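Local coordinates for CRISPR-associated protein, Cse1 family (PDB 4H3T) that probably serves as the large Cse1 subunit of a type I-E CRISPR Cascade complex that recognises invading DNA, at residues Ala64-Arg69 / Asp92-Arg97; Arg79-Asp84 / Thr213-Leu218; Trp237-Leu242 / Val254-Thr259. The protein carries 1 engineered substitution. One frame throughout, in Å; residues are numbered along the deposited sequence.

Contact 1 of 3, residues Ala64-Arg69 / Asp92-Arg97; sequences AYRILR and DDYFAR
Tyr94 lies against Arg66 and Ile67 in a buried helix-to-helix packing contact, where helix 52-68 meets helix 88-98 in the helical region near the start of the chain, consistent with the large N-terminal domain of Cse1 proteins. The two segments run steeply across each other, their axes 107° apart and 9.7 Å at closest approach, and a few large side chains fill the crossing. Tyr94 is the main filler. Its CG lies anti to the backbone N (chi1 -174°), which carries the ring out to the last turn of helix 52-68. The phenol end of the ring meets the root of Arg66, whose CB is 3.5 Å from Tyr94 CE1. The base of the ring meets Ile67, whose CG1 sits 3.7 Å from both Tyr94 CB and Tyr94 CG and whose side chain runs roughly at right angles to the tyrosine. Arg66 gives only its aliphatic part to the ring; its chain then bends at chi2 and chi3, and the guanidinium stands nearly perpendicular to the phenol plane (82°). That charged end is engaged outside the crossing: NE forms a salt bridge with Glu238. The same Glu238 oxygen, OE2, is hydrogen-bonded to Tyr94 OH, which also accepts the indole N-H of Trp237, so the buried hydroxyl has two polar partners. A leucine in place of Tyr94 would probably leave the Trp237 N-H without its acceptor, take one partner from Glu238 and open a gap beside Arg66 CB. Phe36 of helix 32-37 touches Ile67, while Leu32 of the same helix touches Phe95, linking a third helix to the crossing. The far end of the isoleucine reaches the second aromatic ring, with Ile67 CD1 4.2 Å from Phe95 CE2.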
loop_
_atom_site.group_PDB
_atom_site.type_symbol
_atom_site.label_atom_id
_atom_site.label_comp_id
_atom_site.label_asym_id
_atom_site.label_seq_id
_atom_site.Cartn_x
_atom_site.Cartn_y
_atom_site.Cartn_z
ATOM N N ALA A 64 -0.997 10.962 -16.805
ATOM C CA ALA A 64 0.054 11.993 -16.793
ATOM C C ALA A 64 1.146 11.714 -17.819
ATOM O O ALA A 64 1.477 12.624 -18.578
ATOM C CB ALA A 64 0.661 12.129 -15.418
ATOM N N TYR A 65 1.670 10.457 -17.893
ATOM C CA TYR A 65 2.705 10.130 -18.891
ATOM C C TYR A 65 2.230 10.391 -20.325
ATOM O O TYR A 65 3.020 10.826 -21.198
ATOM C CB TYR A 65 3.133 8.662 -18.759
ATOM C CG TYR A 65 4.095 8.395 -17.644
ATOM C CD1 TYR A 65 5.419 8.836 -17.718
ATOM C CD2 TYR A 65 3.750 7.540 -16.600
ATOM C CE1 TYR A 65 6.361 8.468 -16.754
ATOM C CE2 TYR A 65 4.670 7.159 -15.646
ATOM C CZ TYR A 65 5.981 7.628 -15.714
ATOM O OH TYR A 65 6.859 7.272 -14.699
ATOM N N ARG A 66 0.932 10.143 -20.581
ATOM C CA ARG A 66 0.361 10.338 -21.925
ATOM C C ARG A 66 0.090 11.799 -22.193
ATOM O O ARG A 66 0.331 12.251 -23.332
ATOM C CB ARG A 66 -0.922 9.505 -22.136
ATOM C CG ARG A 66 -0.759 7.977 -22.029
ATOM C CD ARG A 66 0.285 7.467 -23.027
ATOM N NE ARG A 66 -0.201 7.631 -24.396
ATOM C CZ ARG A 66 0.542 7.592 -25.499
ATOM N NH1 ARG A 66 1.867 7.458 -25.419
ATOM N NH2 ARG A 66 -0.028 7.676 -26.688
ATOM N N ILE A 67 -0.437 12.547 -21.196
ATOM C CA ILE A 67 -0.694 13.984 -21.417
ATOM C C ILE A 67 0.646 14.714 -21.585
ATOM O O ILE A 67 0.778 15.568 -22.439
ATOM C CB ILE A 67 -1.512 14.598 -20.246
ATOM C CG1 ILE A 67 -2.980 14.133 -20.254
ATOM C CG2 ILE A 67 -1.434 16.121 -20.280
ATOM C CD1 ILE A 67 -3.700 14.299 -18.906
ATOM N N LEU A 68 1.613 14.445 -20.707
ATOM C CA LEU A 68 2.880 15.169 -20.754
ATOM C C LEU A 68 3.843 14.626 -21.836
ATOM O O LEU A 68 4.878 15.261 -22.111
ATOM C CB LEU A 68 3.517 15.053 -19.344
ATOM C CG LEU A 68 2.649 15.663 -18.200
ATOM C CD1 LEU A 68 3.239 15.317 -16.839
ATOM C CD2 LEU A 68 2.529 17.165 -18.305
ATOM N N ARG A 69 3.559 13.428 -22.411
ATOM C CA ARG A 69 4.427 12.779 -23.398
ATOM C C ARG A 69 5.804 12.684 -22.770
ATOM O O ARG A 69 6.813 12.908 -23.382
ATOM C CB ARG A 69 4.416 13.541 -24.735
ATOM C CG ARG A 69 2.980 13.579 -25.264
ATOM C CD ARG A 69 2.807 14.112 -26.670
ATOM N NE ARG A 69 3.606 13.372 -27.653
ATOM C CZ ARG A 69 3.328 12.160 -28.148
ATOM N NH1 ARG A 69 4.138 11.601 -29.044
ATOM N NH2 ARG A 69 2.249 11.489 -27.735
ATOM N N ASP A 92 -6.242 19.529 -22.301
ATOM C CA ASP A 92 -7.417 19.612 -23.180
ATOM C C ASP A 92 -7.157 19.002 -24.570
ATOM O O ASP A 92 -8.053 18.346 -25.080
ATOM C CB ASP A 92 -7.947 21.056 -23.277
ATOM C CG ASP A 92 -8.639 21.498 -21.984
ATOM O OD1 ASP A 92 -9.175 20.617 -21.244
ATOM O OD2 ASP A 92 -8.608 22.703 -21.675
ATOM N N ASP A 93 -5.949 19.092 -25.125
ATOM C CA ASP A 93 -5.660 18.393 -26.387
ATOM C C ASP A 93 -5.777 16.864 -26.197
ATOM O O ASP A 93 -6.346 16.182 -27.041
ATOM C CB ASP A 93 -4.239 18.725 -26.912
ATOM C CG ASP A 93 -4.040 20.127 -27.429
ATOM O OD1 ASP A 93 -5.067 20.842 -27.647
ATOM O OD2 ASP A 93 -2.856 20.534 -27.589
ATOM N N TYR A 94 -5.278 16.340 -25.079
ATOM C CA TYR A 94 -5.364 14.891 -24.836
ATOM C C TYR A 94 -6.828 14.456 -24.701
ATOM O O TYR A 94 -7.241 13.527 -25.392
ATOM C CB TYR A 94 -4.534 14.474 -23.613
ATOM C CG TYR A 94 -4.488 12.975 -23.424
ATOM C CD1 TYR A 94 -3.576 12.191 -24.122
ATOM C CD2 TYR A 94 -5.410 12.335 -22.615
ATOM C CE1 TYR A 94 -3.568 10.815 -23.986
ATOM C CE2 TYR A 94 -5.473 10.958 -22.544
ATOM C CZ TYR A 94 -4.524 10.198 -23.186
ATOM O OH TYR A 94 -4.579 8.838 -23.030
ATOM N N PHE A 95 -7.611 15.117 -23.834
ATOM C CA PHE A 95 -9.017 14.710 -23.631
ATOM C C PHE A 95 -9.885 15.002 -24.845
ATOM O O PHE A 95 -10.819 14.235 -25.068
ATOM C CB PHE A 95 -9.621 15.321 -22.355
ATOM C CG PHE A 95 -9.109 14.657 -21.111
ATOM C CD1 PHE A 95 -9.263 13.287 -20.921
ATOM C CD2 PHE A 95 -8.408 15.380 -20.151
ATOM C CE1 PHE A 95 -8.798 12.676 -19.772
ATOM C CE2 PHE A 95 -7.884 14.740 -19.017
ATOM C CZ PHE A 95 -8.029 13.386 -18.875
ATOM N N ALA A 96 -9.540 15.970 -25.712
ATOM C CA ALA A 96 -10.299 16.146 -26.969
ATOM C C ALA A 96 -10.061 14.902 -27.838
ATOM O O ALA A 96 -11.009 14.355 -28.371
ATOM C CB ALA A 96 -9.875 17.423 -27.711
ATOM N N ARG A 97 -8.810 14.397 -27.906
ATOM C CA ARG A 97 -8.508 13.190 -28.698
ATOM C C ARG A 97 -9.145 11.907 -28.134
ATOM O O ARG A 97 -9.570 11.074 -28.910
ATOM C CB ARG A 97 -6.976 12.980 -28.807
ATOM C CG ARG A 97 -6.454 11.669 -29.432
ATOM C CD ARG A 97 -6.515 11.626 -30.946
ATOM N NE ARG A 97 -5.969 10.386 -31.521
ATOM C CZ ARG A 97 -6.611 9.216 -31.628
ATOM N NH1 ARG A 97 -7.849 9.076 -31.160
ATOM N NH2 ARG A 97 -6.011 8.172 -32.185
#

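Contact 2 of 3, residues Arg79-Asp84 / Thr213-Leu218; sequences RLWEAD and TLLLNL
Leu215 points toward helix 74-82 and divides its branches between Leu80 and Trp81, while the indole of Trp81 comes alongside it with an edge rather than a face. The edge is the benzo side of the ring: Trp81 CE3 lies 3.8 Å from Leu215 CB, which sits close to the indole plane. With chi1 at -174° the indole swings away from its own backbone N and toward helix 210-217, although the CB of Trp81 does not start out that way. The two leucine methyls go to different places. Leu215 CD2 meets the root of Leu80, 3.8 Å from its CB. Leu215 CD1 settles between backbone and indole, 3.8 Å from Leu80 O and 3.9 Å from Trp81 CE3. Farther along the indole, Trp81 CZ3 is approached obliquely by Leu216 CD2 at a looser 4.3 Å. This is apolar helix-helix packing that joins helix 74-82 to helix 210-217, two short helices far apart in sequence. Polar bonds flank the apolar patch: Leu80 O accepts from Arg211, and Leu215 O accepts the indole N-H of Trp77, whose ring also lies nearly parallel to that of Trp81. Ile357 touches both Trp81 and Leu216. On the other side of helix 210-217, Asn217 turns back on its own segment. Its ND2 donates to Thr213 O over 2.8 Å in an almost straight bond (172°). The oxygen lies in the amide plane of Asn217, while the donor is tilted 30° from the carbonyl plane. The Asn217 amide is held at both ends, for ND2 also donates to Pro205 O, and OD1 is hydrogen-bonded to His300 NE2.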
loop_
_atom_site.group_PDB
_atom_site.type_symbol
_atom_site.label_atom_id
_atom_site.label_comp_id
_atom_site.label_asym_id
_atom_site.label_seq_id
_atom_site.Cartn_x
_atom_site.Cartn_y
_atom_site.Cartn_z
ATOM N N ARG A 79 12.078 20.486 -15.566
ATOM C CA ARG A 79 11.232 21.602 -16.032
ATOM C C ARG A 79 9.790 21.469 -15.501
ATOM O O ARG A 79 9.137 22.467 -15.238
ATOM C CB ARG A 79 11.225 21.727 -17.577
ATOM C CG ARG A 79 12.561 22.256 -18.163
ATOM C CD ARG A 79 12.436 22.508 -19.674
ATOM N NE ARG A 79 12.564 21.260 -20.431
ATOM C CZ ARG A 79 13.717 20.680 -20.773
ATOM N NH1 ARG A 79 14.878 21.241 -20.451
ATOM N NH2 ARG A 79 13.715 19.535 -21.441
ATOM N N LEU A 80 9.292 20.259 -15.306
ATOM C CA LEU A 80 7.957 20.084 -14.715
ATOM C C LEU A 80 7.961 20.478 -13.227
ATOM O O LEU A 80 7.071 21.210 -12.783
ATOM C CB LEU A 80 7.499 18.633 -14.863
ATOM C CG LEU A 80 7.226 18.214 -16.281
ATOM C CD1 LEU A 80 7.071 16.718 -16.387
ATOM C CD2 LEU A 80 5.941 18.831 -16.804
ATOM N N TRP A 81 8.981 20.026 -12.474
ATOM C CA TRP A 81 9.100 20.325 -11.055
ATOM C C TRP A 81 9.199 21.841 -10.827
ATOM O O TRP A 81 8.536 22.341 -9.939
ATOM C CB TRP A 81 10.308 19.608 -10.453
ATOM C CG TRP A 81 10.398 19.762 -8.969
ATOM C CD1 TRP A 81 11.158 20.668 -8.286
ATOM C CD2 TRP A 81 9.587 19.092 -7.986
ATOM N NE1 TRP A 81 10.935 20.544 -6.932
ATOM C CE2 TRP A 81 9.949 19.610 -6.724
ATOM C CE3 TRP A 81 8.613 18.080 -8.045
ATOM C CZ2 TRP A 81 9.368 19.152 -5.536
ATOM C CZ3 TRP A 81 8.067 17.604 -6.861
ATOM C CH2 TRP A 81 8.444 18.144 -5.629
ATOM N N GLU A 82 9.989 22.560 -11.655
ATOM C CA GLU A 82 10.205 24.012 -11.525
ATOM C C GLU A 82 8.964 24.831 -11.958
ATOM O O GLU A 82 8.840 25.985 -11.551
ATOM C CB GLU A 82 11.444 24.447 -12.349
ATOM C CG GLU A 82 12.772 23.857 -11.877
ATOM C CD GLU A 82 13.908 23.796 -12.897
ATOM O OE1 GLU A 82 13.777 24.395 -13.992
ATOM O OE2 GLU A 82 14.923 23.115 -12.609
ATOM N N ALA A 83 8.069 24.268 -12.789
ATOM C CA ALA A 83 6.832 24.958 -13.190
ATOM C C ALA A 83 5.838 24.867 -12.035
ATOM O O ALA A 83 6.043 24.032 -11.156
ATOM C CB ALA A 83 6.253 24.332 -14.464
ATOM N N ASP A 84 4.767 25.680 -12.008
ATOM C CA ASP A 84 3.858 25.667 -10.856
ATOM C C ASP A 84 2.518 24.968 -11.112
ATOM O O ASP A 84 1.745 24.797 -10.172
ATOM C CB ASP A 84 3.593 27.080 -10.349
ATOM C CG ASP A 84 2.667 27.884 -11.205
ATOM O OD1 ASP A 84 2.737 27.740 -12.447
ATOM O OD2 ASP A 84 1.855 28.650 -10.636
ATOM N N THR A 213 2.977 15.070 -5.605
ATOM C CA THR A 213 2.808 13.612 -5.540
ATOM C C THR A 213 2.920 12.982 -6.909
ATOM O O THR A 213 3.597 11.978 -7.074
ATOM C CB THR A 213 1.438 13.269 -4.929
ATOM O OG1 THR A 213 1.430 13.774 -3.594
ATOM C CG2 THR A 213 1.101 11.777 -4.973
ATOM N N LEU A 214 2.247 13.555 -7.890
ATOM C CA LEU A 214 2.322 13.010 -9.243
ATOM C C LEU A 214 3.747 13.092 -9.794
ATOM O O LEU A 214 4.258 12.082 -10.256
ATOM C CB LEU A 214 1.370 13.726 -10.167
ATOM C CG LEU A 214 -0.124 13.485 -9.900
ATOM C CD1 LEU A 214 -0.948 14.396 -10.835
ATOM C CD2 LEU A 214 -0.536 12.008 -10.062
ATOM N N LEU A 215 4.418 14.190 -9.592
ATOM C CA LEU A 215 5.814 14.328 -10.049
ATOM C C LEU A 215 6.804 13.424 -9.285
ATOM O O LEU A 215 7.710 12.869 -9.929
ATOM C CB LEU A 215 6.249 15.771 -9.987
ATOM C CG LEU A 215 5.484 16.712 -10.989
ATOM C CD1 LEU A 215 5.952 18.113 -10.854
ATOM C CD2 LEU A 215 5.677 16.284 -12.434
ATOM N N LEU A 216 6.635 13.223 -7.975
ATOM C CA LEU A 216 7.478 12.277 -7.199
ATOM C C LEU A 216 7.344 10.866 -7.730
ATOM O O LEU A 216 8.270 10.075 -7.535
ATOM C CB LEU A 216 7.101 12.302 -5.705
ATOM C CG LEU A 216 7.443 13.668 -5.040
ATOM C CD1 LEU A 216 6.763 13.822 -3.660
ATOM C CD2 LEU A 216 8.937 13.830 -4.889
ATOM N N ASN A 217 6.178 10.524 -8.351
ATOM C CA ASN A 217 5.896 9.188 -8.874
ATOM C C ASN A 217 6.154 9.043 -10.376
ATOM O O ASN A 217 6.135 7.896 -10.882
ATOM C CB ASN A 217 4.447 8.791 -8.563
ATOM C CG ASN A 217 4.264 8.377 -7.156
ATOM O OD1 ASN A 217 4.516 7.243 -6.851
ATOM N ND2 ASN A 217 3.921 9.293 -6.260
ATOM N N LEU A 218 6.356 10.159 -11.079
ATOM C CA LEU A 218 6.600 10.162 -12.515
ATOM C C LEU A 218 8.071 9.983 -12.761
ATOM O O LEU A 218 8.752 10.843 -13.265
ATOM C CB LEU A 218 6.047 11.399 -13.194
ATOM C CG LEU A 218 4.517 11.423 -13.313
ATOM C CD1 LEU A 218 4.072 12.865 -13.574
ATOM C CD2 LEU A 218 4.030 10.454 -14.347
#

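Contact 3 of 3, residues Trp237-Leu242 / Val254-Thr259; sequences WERDPL and VCDLFT
Arg239 and Asp256 meet by charge alone: the flat guanidinium and carboxylate are stacked, their planes only 4° apart. Asp256 OD1 sits over the middle of the guanidinium face, 3.5 Å from Arg239 CZ, and the salt bridge to Arg239 NH2 is long at 3.6 Å, with no N-H aimed at the oxygen. The directed bonds of both groups go to other residues. Arg239 NH1 forms a salt bridge with Asp252 and NH2 donates to Val234 O, while Asp256 OD2 takes the backbone N-H of Asp252 and a salt bridge from Arg249. Two arginines and two aspartates thus interleave, each charge probably offset by its neighbours.

Hydrogen bonding centres on Thr259. Its OG1 donates to Cys255 O over 2.7 Å, in the carbonyl plane, and accepts from Ala236 N, tying the residue just before Trp237 to the short helix.

Apolar packing is confined to the threonine methyl: Thr259 CG2 lies 3.5 Å from Trp237 CZ3, and 3.7 Å from CH2. A chi1 of 62° puts OG1 between the backbone N and carbonyl carbon and leaves CG2 anti to the carbonyl carbon, facing the indole. A threonine hydroxyl turned back to the carbonyl four residues earlier is common for Ser and Thr in and near helices, here beside an irregular loop packed on helix 254-257.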
loop_
_atom_site.group_PDB
_atom_site.type_symbol
_atom_site.label_atom_id
_atom_site.label_comp_id
_atom_site.label_asym_id
_atom_site.label_seq_id
_atom_site.Cartn_x
_atom_site.Cartn_y
_atom_site.Cartn_z
ATOM N N TRP A 237 -7.332 2.423 -22.414
ATOM C CA TRP A 237 -8.304 3.212 -23.197
ATOM C C TRP A 237 -7.735 3.692 -24.524
ATOM O O TRP A 237 -8.519 4.149 -25.320
ATOM C CB TRP A 237 -8.880 4.413 -22.416
ATOM C CG TRP A 237 -7.855 5.376 -21.968
ATOM C CD1 TRP A 237 -7.186 6.302 -22.726
ATOM C CD2 TRP A 237 -7.246 5.389 -20.679
ATOM N NE1 TRP A 237 -6.306 6.981 -21.948
ATOM C CE2 TRP A 237 -6.271 6.400 -20.694
ATOM C CE3 TRP A 237 -7.473 4.684 -19.492
ATOM C CZ2 TRP A 237 -5.494 6.688 -19.582
ATOM C CZ3 TRP A 237 -6.692 4.972 -18.395
ATOM C CH2 TRP A 237 -5.759 6.016 -18.434
ATOM N N GLU A 238 -6.423 3.552 -24.802
ATOM C CA GLU A 238 -5.856 3.832 -26.118
ATOM C C GLU A 238 -5.751 2.561 -26.880
ATOM O O GLU A 238 -5.511 2.599 -28.050
ATOM C CB GLU A 238 -4.469 4.505 -26.033
ATOM C CG GLU A 238 -4.554 5.901 -25.446
ATOM C CD GLU A 238 -3.271 6.673 -25.593
ATOM O OE1 GLU A 238 -2.551 6.462 -26.588
ATOM O OE2 GLU A 238 -2.974 7.490 -24.698
ATOM N N ARG A 239 -5.885 1.412 -26.231
ATOM C CA ARG A 239 -5.791 0.130 -26.939
ATOM C C ARG A 239 -7.181 -0.268 -27.466
ATOM O O ARG A 239 -8.205 0.313 -27.099
ATOM C CB ARG A 239 -5.199 -0.921 -25.962
ATOM C CG ARG A 239 -3.804 -0.520 -25.486
ATOM C CD ARG A 239 -3.379 -1.190 -24.146
ATOM N NE ARG A 239 -2.518 -2.322 -24.440
ATOM C CZ ARG A 239 -1.194 -2.297 -24.523
ATOM N NH1 ARG A 239 -0.528 -3.390 -24.851
ATOM N NH2 ARG A 239 -0.523 -1.192 -24.235
ATOM N N ASP A 240 -7.207 -1.220 -28.351
ATOM C CA ASP A 240 -8.469 -1.776 -28.804
ATOM C C ASP A 240 -9.264 -2.310 -27.598
ATOM O O ASP A 240 -8.658 -2.918 -26.693
ATOM C CB ASP A 240 -8.252 -2.944 -29.750
ATOM C CG ASP A 240 -7.661 -2.585 -31.093
ATOM O OD1 ASP A 240 -7.758 -1.402 -31.487
ATOM O OD2 ASP A 240 -7.072 -3.476 -31.724
ATOM N N PRO A 241 -10.570 -2.084 -27.584
ATOM C CA PRO A 241 -11.378 -2.618 -26.494
ATOM C C PRO A 241 -11.258 -4.139 -26.428
ATOM O O PRO A 241 -11.127 -4.802 -27.457
ATOM C CB PRO A 241 -12.823 -2.197 -26.857
ATOM C CG PRO A 241 -12.757 -1.781 -28.274
ATOM C CD PRO A 241 -11.392 -1.376 -28.589
ATOM N N LEU A 242 -11.384 -4.678 -25.236
ATOM C CA LEU A 242 -11.269 -6.116 -25.009
ATOM C C LEU A 242 -12.633 -6.856 -25.089
ATOM O O LEU A 242 -13.697 -6.260 -25.177
ATOM C CB LEU A 242 -10.598 -6.327 -23.653
ATOM C CG LEU A 242 -9.194 -5.693 -23.559
ATOM C CD1 LEU A 242 -8.558 -5.905 -22.230
ATOM C CD2 LEU A 242 -8.252 -6.229 -24.635
ATOM N N VAL A 254 4.637 1.108 -17.914
ATOM C CA VAL A 254 3.807 1.556 -16.793
ATOM C C VAL A 254 2.419 1.995 -17.175
ATOM O O VAL A 254 1.508 1.761 -16.385
ATOM C CB VAL A 254 4.438 2.660 -15.929
ATOM C CG1 VAL A 254 5.538 2.084 -15.047
ATOM C CG2 VAL A 254 4.947 3.836 -16.765
ATOM N N CYS A 255 2.224 2.644 -18.328
ATOM C CA CYS A 255 0.860 3.063 -18.724
ATOM C C CYS A 255 -0.031 1.868 -18.916
ATOM O O CYS A 255 -1.201 1.947 -18.563
ATOM C CB CYS A 255 0.836 3.929 -19.960
ATOM S SG CYS A 255 1.728 5.495 -19.779
ATOM N N ASP A 256 0.516 0.786 -19.510
ATOM C CA ASP A 256 -0.191 -0.478 -19.733
ATOM C C ASP A 256 -0.481 -1.130 -18.338
ATOM O O ASP A 256 -1.631 -1.381 -17.989
ATOM C CB ASP A 256 0.699 -1.362 -20.638
ATOM C CG ASP A 256 0.130 -2.670 -21.077
ATOM O OD1 ASP A 256 -1.124 -2.823 -21.040
ATOM O OD2 ASP A 256 0.934 -3.565 -21.456
ATOM N N LEU A 257 0.540 -1.251 -17.492
ATOM C CA LEU A 257 0.396 -1.909 -16.204
ATOM C C LEU A 257 -0.513 -1.169 -15.257
ATOM O O LEU A 257 -1.369 -1.788 -14.625
ATOM C CB LEU A 257 1.731 -2.127 -15.541
ATOM C CG LEU A 257 1.731 -2.873 -14.172
ATOM C CD1 LEU A 257 1.014 -4.244 -14.252
ATOM C CD2 LEU A 257 3.172 -3.011 -13.706
ATOM N N PHE A 258 -0.331 0.135 -15.163
ATOM C CA PHE A 258 -1.155 0.969 -14.319
ATOM C C PHE A 258 -2.679 0.992 -14.696
ATOM O O PHE A 258 -3.452 1.448 -13.891
ATOM C CB PHE A 258 -0.635 2.382 -14.292
ATOM C CG PHE A 258 0.679 2.647 -13.577
ATOM C CD1 PHE A 258 1.408 1.615 -13.001
ATOM C CD2 PHE A 258 1.176 3.922 -13.489
ATOM C CE1 PHE A 258 2.655 1.873 -12.375
ATOM C CE2 PHE A 258 2.430 4.180 -12.927
ATOM C CZ PHE A 258 3.097 3.173 -12.251
ATOM N N THR A 259 -3.078 0.535 -15.902
ATOM C CA THR A 259 -4.458 0.501 -16.334
ATOM C C THR A 259 -4.875 -0.915 -16.710
ATOM O O THR A 259 -5.800 -1.102 -17.489
ATOM C CB THR A 259 -4.598 1.450 -17.515
ATOM O OG1 THR A 259 -3.781 1.012 -18.622
ATOM C CG2 THR A 259 -4.254 2.871 -17.144
#

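In the fold
Contacts 1 and 3 are largely buried, contact 2 only partly, with Leu80 and Trp81 partly exposed. Helix 52-68 connects them: it supplies one side of contact 1, while its Tyr65 reaches Leu218 of contact 2 and packs on Val254 and Cys255 of contact 3. Contacts 1 and 2 both join helix to helix, but the aromatic packing of the first ends in a buried, hydrogen-bonded hydroxyl where the second is apolar across its interface. Contact 3 sets a loop on a short helix and relies most on charge. It meets contact 1 through Glu238 and Trp237 at the Tyr94 hydroxyl, whereas contacts 2 and 3 do not touch.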